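Local coordinates for protein similar to hydroxylamine oxidoreductase (Kuenenia stuttgartiensis, PDB 6H5L) that probably catalyses a redox reaction as the multiheme, hydroxylamine oxidoreductase-like subunit of an anammox reductase complex, carrying electrons through covalently attached c-type hemes, at residues Ala93-Ser105 against Glu117-Cys129. Numbering follows the deposited sequence.
Sequences ADWRSSGHKHPKS and EKNVGRVLDEVHC. With HEC (heme c), chain E.
Two hydrogen bonds join the chain at Val127 to residues 93-105, one through each of its peptide groups. Trp95 NE1 donates to Val127 O at 2.7 Å; the acceptor lies 2° out of the indole plane and the N-H...O angle is 162°, evidence of an edge-on, nearly straight bond. Val127 N donates to His100 O at 2.6 Å, also nearly straight.

The residue whose carbonyl accepts from Val127 N is also a metal ligand: His100 NE2 binds the heme c iron at 2.0 Å, and His153 supplies the other protein ligand. With CG anti to the carbonyl carbon (chi1 -73°), the imidazole crosses Val127 at a slant, His100 CB 3.5 Å from Val127 CB. Both valine methyls touch this ring; CG2 also meets heme meso carbon CHD, and CG1 the end carbon CBC of a peripheral substituent.

Trp95 makes a sulfur-aromatic and an aromatic contact. Cys129 SG, covalently linked to a different heme c, sits 4.7 Å from the centroid of its six-membered ring, near the normal, hence above a face. His128 approaches obliquely through CD2; its ND1 accepts a hydrogen bond from Phe130 N, capping the helix that starts at Cys129. With an alanine at Trp95, Val127 O would probably lose its indole donor and a gap would open beside Cys129 and His128.

Charge pairing concentrates at Lys104. Its extended chain brings NZ to 2.9 Å from Glu117 OE2 and 3.0 Å from Asp125 OD1; Glu117 OE2 also accepts a hydrogen bond from Leu124 N on its anti lone pair. Lys101 NZ and Glu126 OE2 form a longer salt bridge, at 3.5 Å.

The chemistry ties an axial ligand of one heme to the attachment cysteine of another, consistent with fixing neighbouring cofactors in a multiheme electron-transfer chain.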
ATOM      1  N   ALA A  93       3.550  24.968  19.165  1.00 23.62           N
ATOM      2  CA  ALA A  93       3.149  24.049  18.104  1.00 21.46           C
ATOM      3  C   ALA A  93       3.578  24.564  16.736  1.00 26.24           C
ATOM      4  O   ALA A  93       4.055  23.791  15.897  1.00 25.29           O
ATOM      5  CB  ALA A  93       1.639  23.821  18.147  1.00 19.74           C
ATOM      6  N   ASP A  94       3.416  25.866  16.490  1.00 21.49           N
ATOM      7  CA  ASP A  94       3.931  26.446  15.253  1.00 26.92           C
ATOM      8  C   ASP A  94       5.444  26.296  15.175  1.00 26.39           C
ATOM      9  O   ASP A  94       5.985  25.857  14.153  1.00 28.90           O
ATOM     10  CB  ASP A  94       3.536  27.920  15.150  1.00 26.40           C
ATOM     11  CG  ASP A  94       2.074  28.112  14.815  1.00 26.83           C
ATOM     12  OD1 ASP A  94       1.317  27.119  14.862  1.00 27.84           O
ATOM     13  OD2 ASP A  94       1.685  29.257  14.499  1.00 24.38           O
ATOM     14  N   TRP A  95       6.145  26.657  16.252  1.00 26.29           N
ATOM     15  CA  TRP A  95       7.604  26.673  16.225  1.00 20.52           C
ATOM     16  C   TRP A  95       8.175  25.268  16.074  1.00 25.15           C
ATOM     17  O   TRP A  95       9.138  25.064  15.325  1.00 25.40           O
ATOM     18  CB  TRP A  95       8.142  27.349  17.486  1.00 28.49           C
ATOM     19  CG  TRP A  95       9.627  27.218  17.652  1.00 27.82           C
ATOM     20  CD1 TRP A  95      10.593  27.905  16.975  1.00 17.34           C
ATOM     21  CD2 TRP A  95      10.314  26.349  18.561  1.00 26.07           C
ATOM     22  NE1 TRP A  95      11.839  27.512  17.402  1.00 19.07           N
ATOM     23  CE2 TRP A  95      11.695  26.559  18.376  1.00 29.54           C
ATOM     24  CE3 TRP A  95       9.895  25.412  19.511  1.00 23.87           C
ATOM     25  CZ2 TRP A  95      12.660  25.867  19.105  1.00 24.02           C
ATOM     26  CZ3 TRP A  95      10.853  24.727  20.234  1.00 30.82           C
ATOM     27  CH2 TRP A  95      12.220  24.957  20.027  1.00 34.63           C
ATOM     28  N   ARG A  96       7.592  24.287  16.768  1.00 26.93           N
ATOM     29  CA  ARG A  96       8.052  22.908  16.635  1.00 28.95           C
ATOM     30  C   ARG A  96       7.868  22.376  15.221  1.00 27.21           C
ATOM     31  O   ARG A  96       8.603  21.476  14.803  1.00 32.95           O
ATOM     32  CB  ARG A  96       7.309  22.010  17.630  1.00 16.64           C
ATOM     33  CG  ARG A  96       7.624  22.285  19.087  1.00 24.81           C
ATOM     34  CD  ARG A  96       7.258  21.091  19.952  1.00 21.05           C
ATOM     35  NE  ARG A  96       8.414  20.553  20.663  1.00 52.25           N
ATOM     36  CZ  ARG A  96       8.720  20.853  21.920  1.00 46.41           C
ATOM     37  NH1 ARG A  96       7.953  21.685  22.611  1.00 34.76           N
ATOM     38  NH2 ARG A  96       9.791  20.319  22.488  1.00 40.32           N
ATOM     39  N   SER A  97       6.913  22.922  14.474  1.00 25.80           N
ATOM     40  CA  SER A  97       6.620  22.476  13.120  1.00 23.08           C
ATOM     41  C   SER A  97       7.363  23.275  12.054  1.00 29.88           C
ATOM     42  O   SER A  97       7.263  22.943  10.867  1.00 33.50           O
ATOM     43  CB  SER A  97       5.111  22.545  12.867  1.00 19.85           C
ATOM     44  OG  SER A  97       4.757  21.971  11.619  1.00 43.32           O
ATOM     45  N   SER A  98       8.098  24.313  12.438  1.00 31.74           N
ATOM     46  CA  SER A  98       8.743  25.196  11.480  1.00 22.60           C
ATOM     47  C   SER A  98      10.129  24.682  11.102  1.00 25.37           C
ATOM     48  O   SER A  98      10.695  23.793  11.741  1.00 30.42           O
ATOM     49  CB  SER A  98       8.850  26.610  12.047  1.00 21.55           C
ATOM     50  OG  SER A  98       9.715  26.637  13.169  1.00 26.60           O
ATOM     51  N   GLY A  99      10.680  25.267  10.035  1.00 33.98           N
ATOM     52  CA  GLY A  99      12.042  24.968   9.640  1.00 20.86           C
ATOM     53  C   GLY A  99      13.084  25.469  10.617  1.00 29.38           C
ATOM     54  O   GLY A  99      14.240  25.044  10.546  1.00 32.47           O
ATOM     55  N   HIS A 100      12.702  26.365  11.527  1.00 30.59           N
ATOM     56  CA  HIS A 100      13.644  26.831  12.537  1.00 23.67           C
ATOM     57  C   HIS A 100      13.898  25.765  13.598  1.00 23.27           C
ATOM     58  O   HIS A 100      15.000  25.696  14.153  1.00 24.75           O
ATOM     59  CB  HIS A 100      13.128  28.122  13.171  1.00 25.01           C
ATOM     60  CG  HIS A 100      13.232  29.315  12.270  1.00 28.60           C
ATOM     61  ND1 HIS A 100      12.130  30.001  11.809  1.00 31.46           N
ATOM     62  CD2 HIS A 100      14.311  29.936  11.739  1.00 27.94           C
ATOM     63  CE1 HIS A 100      12.525  30.996  11.035  1.00 23.46           C
ATOM     64  NE2 HIS A 100      13.844  30.981  10.977  1.00 23.09           N
ATOM     65  N   LYS A 101      12.899  24.927  13.882  1.00 21.73           N
ATOM     66  CA  LYS A 101      13.093  23.808  14.797  1.00 27.75           C
ATOM     67  C   LYS A 101      13.809  22.647  14.116  1.00 28.77           C
ATOM     68  O   LYS A 101      14.641  21.976  14.736  1.00 35.60           O
ATOM     69  CB  LYS A 101      11.743  23.347  15.352  1.00 32.51           C
ATOM     70  CG  LYS A 101      11.775  22.024  16.100  1.00 33.20           C
ATOM     71  CD  LYS A 101      12.386  22.167  17.485  1.00 33.93           C
ATOM     72  CE  LYS A 101      12.281  20.861  18.261  1.00 50.90           C
ATOM     73  NZ  LYS A 101      12.753  20.997  19.668  1.00 57.29           N
ATOM     74  N   HIS A 102      13.507  22.404  12.839  1.00 27.30           N
ATOM     75  CA  HIS A 102      14.101  21.314  12.068  1.00 30.91           C
ATOM     76  C   HIS A 102      14.778  21.891  10.827  1.00 26.30           C
ATOM     77  O   HIS A 102      14.281  21.736   9.705  1.00 29.39           O
ATOM     78  CB  HIS A 102      13.047  20.276  11.687  1.00 31.43           C
ATOM     79  CG  HIS A 102      12.260  19.757  12.853  1.00 30.07           C
ATOM     80  ND1 HIS A 102      12.815  18.960  13.832  1.00 41.73           N
ATOM     81  CD2 HIS A 102      10.959  19.920  13.196  1.00 26.40           C
ATOM     82  CE1 HIS A 102      11.893  18.656  14.727  1.00 42.75           C
ATOM     83  NE2 HIS A 102      10.757  19.226  14.365  1.00 34.76           N
ATOM     84  N   PRO A 103      15.924  22.556  10.995  1.00 23.15           N
ATOM     85  CA  PRO A 103      16.587  23.219   9.864  1.00 25.57           C
ATOM     86  C   PRO A 103      17.468  22.313   9.021  1.00 29.16           C
ATOM     87  O   PRO A 103      17.979  22.767   7.991  1.00 33.08           O
ATOM     88  CB  PRO A 103      17.432  24.292  10.569  1.00 26.67           C
ATOM     89  CG  PRO A 103      17.812  23.644  11.859  1.00 23.17           C
ATOM     90  CD  PRO A 103      16.662  22.749  12.257  1.00 21.94           C
ATOM     91  N   LYS A 104      17.660  21.061   9.416  1.00 29.25           N
ATOM     92  CA  LYS A 104      18.477  20.112   8.673  1.00 27.92           C
ATOM     93  C   LYS A 104      17.686  18.840   8.401  1.00 33.61           C
ATOM     94  O   LYS A 104      18.225  17.729   8.426  1.00 46.79           O
ATOM     95  CB  LYS A 104      19.772  19.805   9.422  1.00 22.83           C
ATOM     96  CG  LYS A 104      20.628  21.037   9.676  1.00 27.97           C
ATOM     97  CD  LYS A 104      21.782  20.748  10.619  1.00 18.64           C
ATOM     98  CE  LYS A 104      22.617  21.999  10.848  1.00 28.07           C
ATOM     99  NZ  LYS A 104      23.690  21.792  11.858  1.00 31.28           N
ATOM    100  N   SER A 105      16.386  18.993   8.142  1.00 27.35           N
ATOM    101  CA  SER A 105      15.486  17.866   7.936  1.00 24.99           C
ATOM    102  C   SER A 105      15.274  17.520   6.467  1.00 24.83           C
ATOM    103  O   SER A 105      14.748  16.441   6.172  1.00 26.59           O
ATOM    104  CB  SER A 105      14.128  18.150   8.594  1.00 30.35           C
ATOM    105  OG  SER A 105      13.548  19.334   8.074  1.00 30.89           O
ATOM    106  N   GLU A 117      25.257  29.028   8.567  1.00 40.18           N
ATOM    107  CA  GLU A 117      26.233  28.712   9.607  1.00 31.36           C
ATOM    108  C   GLU A 117      27.585  29.351   9.313  1.00 35.93           C
ATOM    109  O   GLU A 117      28.261  29.839  10.227  1.00 29.34           O
ATOM    110  CB  GLU A 117      26.379  27.197   9.750  1.00 30.28           C
ATOM    111  CG  GLU A 117      25.219  26.521  10.459  1.00 32.47           C
ATOM    112  CD  GLU A 117      25.378  25.015  10.525  1.00 30.84           C
ATOM    113  OE1 GLU A 117      25.982  24.440   9.597  1.00 37.54           O
ATOM    114  OE2 GLU A 117      24.902  24.408  11.508  1.00 30.38           O
ATOM    115  N   LYS A 118      27.997  29.353   8.045  1.00 40.49           N
ATOM    116  CA  LYS A 118      29.254  29.996   7.676  1.00 41.36           C
ATOM    117  C   LYS A 118      29.181  31.507   7.859  1.00 42.97           C
ATOM    118  O   LYS A 118      30.152  32.130   8.303  1.00 57.92           O
ATOM    119  CB  LYS A 118      29.617  29.651   6.231  1.00 39.12           C
ATOM    120  CG  LYS A 118      30.266  28.289   6.050  1.00 39.79           C
ATOM    121  CD  LYS A 118      31.783  28.399   6.053  1.00 72.32           C
ATOM    122  CE  LYS A 118      32.440  27.048   5.826  1.00 47.87           C
ATOM    123  NZ  LYS A 118      33.919  27.167   5.708  1.00 49.82           N
ATOM    124  N   ASN A 119      28.038  32.113   7.523  1.00 39.91           N
ATOM    125  CA  ASN A 119      27.924  33.566   7.592  1.00 40.42           C
ATOM    126  C   ASN A 119      27.895  34.069   9.030  1.00 38.89           C
ATOM    127  O   ASN A 119      28.401  35.162   9.310  1.00 45.01           O
ATOM    128  CB  ASN A 119      26.677  34.034   6.842  1.00 45.89           C
ATOM    129  CG  ASN A 119      26.761  33.780   5.349  1.00 42.11           C
ATOM    130  OD1 ASN A 119      27.845  33.582   4.800  1.00 42.08           O
ATOM    131  ND2 ASN A 119      25.613  33.793   4.682  1.00 40.55           N
ATOM    132  N   VAL A 120      27.316  33.296   9.954  1.00 34.94           N
ATOM    133  CA  VAL A 120      27.190  33.723  11.343  1.00 37.84           C
ATOM    134  C   VAL A 120      28.246  33.101  12.244  1.00 45.14           C
ATOM    135  O   VAL A 120      28.268  33.391  13.449  1.00 45.44           O
ATOM    136  CB  VAL A 120      25.778  33.424  11.886  1.00 33.09           C
ATOM    137  CG1 VAL A 120      24.718  34.015  10.966  1.00 26.76           C
ATOM    138  CG2 VAL A 120      25.571  31.924  12.062  1.00 44.90           C
ATOM    139  N   GLY A 121      29.119  32.251  11.703  1.00 47.95           N
ATOM    140  CA  GLY A 121      30.171  31.651  12.500  1.00 39.33           C
ATOM    141  C   GLY A 121      29.695  30.740  13.607  1.00 43.61           C
ATOM    142  O   GLY A 121      30.442  30.494  14.557  1.00 50.16           O
ATOM    143  N   ARG A 122      28.470  30.228  13.513  1.00 34.56           N
ATOM    144  CA  ARG A 122      27.881  29.408  14.559  1.00 31.29           C
ATOM    145  C   ARG A 122      27.286  28.149  13.944  1.00 37.77           C
ATOM    146  O   ARG A 122      27.066  28.069  12.734  1.00 45.25           O
ATOM    147  CB  ARG A 122      26.795  30.179  15.323  1.00 43.46           C
ATOM    148  CG  ARG A 122      26.548  29.701  16.745  1.00 50.45           C
ATOM    149  CD  ARG A 122      25.187  30.163  17.232  1.00 58.35           C
ATOM    150  NE  ARG A 122      24.901  31.538  16.832  1.00 47.90           N
ATOM    151  CZ  ARG A 122      23.749  32.158  17.063  1.00 51.23           C
ATOM    152  NH1 ARG A 122      22.770  31.526  17.695  1.00 43.24           N
ATOM    153  NH2 ARG A 122      23.575  33.410  16.662  1.00 48.76           N
ATOM    154  N   VAL A 123      27.028  27.159  14.795  1.00 35.97           N
ATOM    155  CA  VAL A 123      26.323  25.941  14.407  1.00 41.09           C
ATOM    156  C   VAL A 123      24.854  26.107  14.773  1.00 35.82           C
ATOM    157  O   VAL A 123      24.529  26.521  15.892  1.00 33.11           O
ATOM    158  CB  VAL A 123      26.931  24.702  15.087  1.00 39.88           C
ATOM    159  CG1 VAL A 123      25.892  23.594  15.223  1.00 30.69           C
ATOM    160  CG2 VAL A 123      28.131  24.207  14.299  1.00 37.52           C
ATOM    161  N   LEU A 124      23.969  25.793  13.830  1.00 34.83           N
ATOM    162  CA  LEU A 124      22.530  25.985  14.000  1.00 29.99           C
ATOM    163  C   LEU A 124      21.824  24.641  13.838  1.00 27.79           C
ATOM    164  O   LEU A 124      21.353  24.300  12.750  1.00 31.99           O
ATOM    165  CB  LEU A 124      22.002  27.016  13.003  1.00 23.27           C
ATOM    166  CG  LEU A 124      22.607  28.414  13.122  1.00 25.88           C
ATOM    167  CD1 LEU A 124      22.092  29.320  12.017  1.00 28.19           C
ATOM    168  CD2 LEU A 124      22.313  29.012  14.490  1.00 23.92           C
ATOM    169  N   ASP A 125      21.744  23.881  14.930  1.00 28.59           N
ATOM    170  CA  ASP A 125      20.919  22.683  14.946  1.00 28.25           C
ATOM    171  C   ASP A 125      19.445  23.011  15.126  1.00 29.87           C
ATOM    172  O   ASP A 125      18.590  22.193  14.764  1.00 29.07           O
ATOM    173  CB  ASP A 125      21.381  21.735  16.055  1.00 35.97           C
ATOM    174  CG  ASP A 125      22.739  21.127  15.772  1.00 39.47           C
ATOM    175  OD1 ASP A 125      23.017  20.816  14.595  1.00 28.78           O
ATOM    176  OD2 ASP A 125      23.529  20.961  16.726  1.00 41.27           O
ATOM    177  N   GLU A 126      19.137  24.179  15.683  1.00 27.56           N
ATOM    178  CA  GLU A 126      17.774  24.684  15.756  1.00 24.43           C
ATOM    179  C   GLU A 126      17.835  26.186  15.982  1.00 30.56           C
ATOM    180  O   GLU A 126      18.819  26.713  16.506  1.00 33.25           O
ATOM    181  CB  GLU A 126      16.968  24.008  16.872  1.00 31.23           C
ATOM    182  CG  GLU A 126      17.339  24.466  18.277  1.00 28.17           C
ATOM    183  CD  GLU A 126      16.382  23.944  19.332  1.00 39.29           C
ATOM    184  OE1 GLU A 126      16.432  24.442  20.478  1.00 38.48           O
ATOM    185  OE2 GLU A 126      15.578  23.040  19.017  1.00 32.78           O
ATOM    186  N   VAL A 127      16.771  26.870  15.573  1.00 32.37           N
ATOM    187  CA  VAL A 127      16.595  28.292  15.843  1.00 23.84           C
ATOM    188  C   VAL A 127      15.551  28.417  16.942  1.00 21.63           C
ATOM    189  O   VAL A 127      14.385  28.051  16.748  1.00 27.70           O
ATOM    190  CB  VAL A 127      16.181  29.064  14.582  1.00 28.95           C
ATOM    191  CG1 VAL A 127      16.033  30.549  14.883  1.00 25.18           C
ATOM    192  CG2 VAL A 127      17.185  28.831  13.464  1.00 21.46           C
ATOM    193  N   HIS A 128      15.968  28.933  18.091  1.00 22.92           N
ATOM    194  CA  HIS A 128      15.183  28.887  19.312  1.00 22.38           C
ATOM    195  C   HIS A 128      14.538  30.238  19.595  1.00 27.26           C
ATOM    196  O   HIS A 128      14.916  31.266  19.026  1.00 21.19           O
ATOM    197  CB  HIS A 128      16.071  28.474  20.490  1.00 25.48           C
ATOM    198  CG  HIS A 128      15.311  28.012  21.691  1.00 28.32           C
ATOM    199  ND1 HIS A 128      14.852  28.878  22.660  1.00 21.14           N
ATOM    200  CD2 HIS A 128      14.932  26.773  22.083  1.00 26.06           C
ATOM    201  CE1 HIS A 128      14.219  28.194  23.594  1.00 27.53           C
ATOM    202  NE2 HIS A 128      14.257  26.913  23.270  1.00 28.45           N
ATOM    203  N   CYS A 129      13.540  30.218  20.488  1.00 24.46           N
ATOM    204  CA  CYS A 129      12.947  31.457  20.981  1.00 20.60           C
ATOM    205  C   CYS A 129      14.012  32.393  21.531  1.00 22.30           C
ATOM    206  O   CYS A 129      13.900  33.617  21.414  1.00 26.08           O
ATOM    207  CB  CYS A 129      11.912  31.152  22.066  1.00 20.23           C
ATOM    208  SG  CYS A 129      11.300  29.451  22.089  1.00 26.18           S
TER
HETATM  209 FE   HEC E 603      14.879  32.101   9.683  1.00 26.17          FE
HETATM  210  CHA HEC E 603      14.258  29.196   8.006  1.00 24.88           C
HETATM  211  CHB HEC E 603      12.183  33.573   8.140  1.00 29.92           C
HETATM  212  CHC HEC E 603      15.264  34.900  11.644  1.00 31.60           C
HETATM  213  CHD HEC E 603      17.976  31.004  10.646  1.00 26.76           C
HETATM  214  NA  HEC E 603      13.461  31.487   8.335  1.00 19.91           N
HETATM  215  C1A HEC E 603      13.410  30.248   7.727  1.00 27.15           C
HETATM  216  C2A HEC E 603      12.328  30.272   6.756  1.00 24.87           C
HETATM  217  C3A HEC E 603      11.762  31.482   6.803  1.00 29.58           C
HETATM  218  C4A HEC E 603      12.462  32.271   7.792  1.00 23.95           C
HETATM  219  CMA HEC E 603      10.571  31.967   5.948  1.00 20.10           C
HETATM  220  CAA HEC E 603      11.876  29.116   5.835  1.00 16.23           C
HETATM  221  CBA HEC E 603      11.408  27.935   6.682  1.00 18.87           C
HETATM  222  CGA HEC E 603      10.477  27.057   5.886  1.00 25.47           C
HETATM  223  O1A HEC E 603      10.089  27.460   4.759  1.00 22.26           O
HETATM  224  O2A HEC E 603      10.116  25.958   6.378  1.00 33.98           O
HETATM  225  NB  HEC E 603      13.954  33.944   9.798  1.00 30.48           N
HETATM  226  C1B HEC E 603      12.751  34.253   9.194  1.00 26.13           C
HETATM  227  C2B HEC E 603      12.192  35.407   9.867  1.00 25.05           C
HETATM  228  C3B HEC E 603      13.047  35.780  10.826  1.00 24.17           C
HETATM  229  C4B HEC E 603      14.169  34.863  10.809  1.00 25.01           C
HETATM  230  CMB HEC E 603      10.858  36.082   9.486  1.00 18.92           C
HETATM  231  CAB HEC E 603      12.892  36.959  11.810  1.00 18.78           C
HETATM  232  CBB HEC E 603      11.755  36.678  12.815  1.00 20.52           C
HETATM  233  NC  HEC E 603      16.359  32.842  10.880  1.00 28.38           N
HETATM  234  C1C HEC E 603      16.287  33.975  11.669  1.00 37.90           C
HETATM  235  C2C HEC E 603      17.358  33.913  12.650  1.00 28.33           C
HETATM  236  C3C HEC E 603      18.200  32.953  12.236  1.00 30.73           C
HETATM  237  C4C HEC E 603      17.527  32.183  11.205  1.00 26.31           C
HETATM  238  CMC HEC E 603      17.761  35.116  13.536  1.00 23.85           C
HETATM  239  CAC HEC E 603      19.553  32.562  12.879  1.00 18.83           C
HETATM  240  CBC HEC E 603      19.324  31.780  14.191  1.00 32.67           C
HETATM  241  ND  HEC E 603      15.945  30.354   9.392  1.00 28.67           N
HETATM  242  C1D HEC E 603      17.243  30.145   9.853  1.00 25.50           C
HETATM  243  C2D HEC E 603      17.704  28.869   9.358  1.00 23.10           C
HETATM  244  C3D HEC E 603      16.543  28.300   8.532  1.00 25.36           C
HETATM  245  C4D HEC E 603      15.494  29.293   8.610  1.00 25.66           C
HETATM  246  CMD HEC E 603      19.079  28.216   9.611  1.00 25.65           C
HETATM  247  CAD HEC E 603      16.506  26.954   7.775  1.00 19.96           C
HETATM  248  CBD HEC E 603      17.195  27.099   6.421  1.00 26.45           C
HETATM  249  CGD HEC E 603      16.468  28.106   5.568  1.00 36.11           C
HETATM  250  O1D HEC E 603      16.950  29.263   5.460  1.00 38.80           O
HETATM  251  O2D HEC E 603      15.405  27.750   4.998  1.00 30.81           O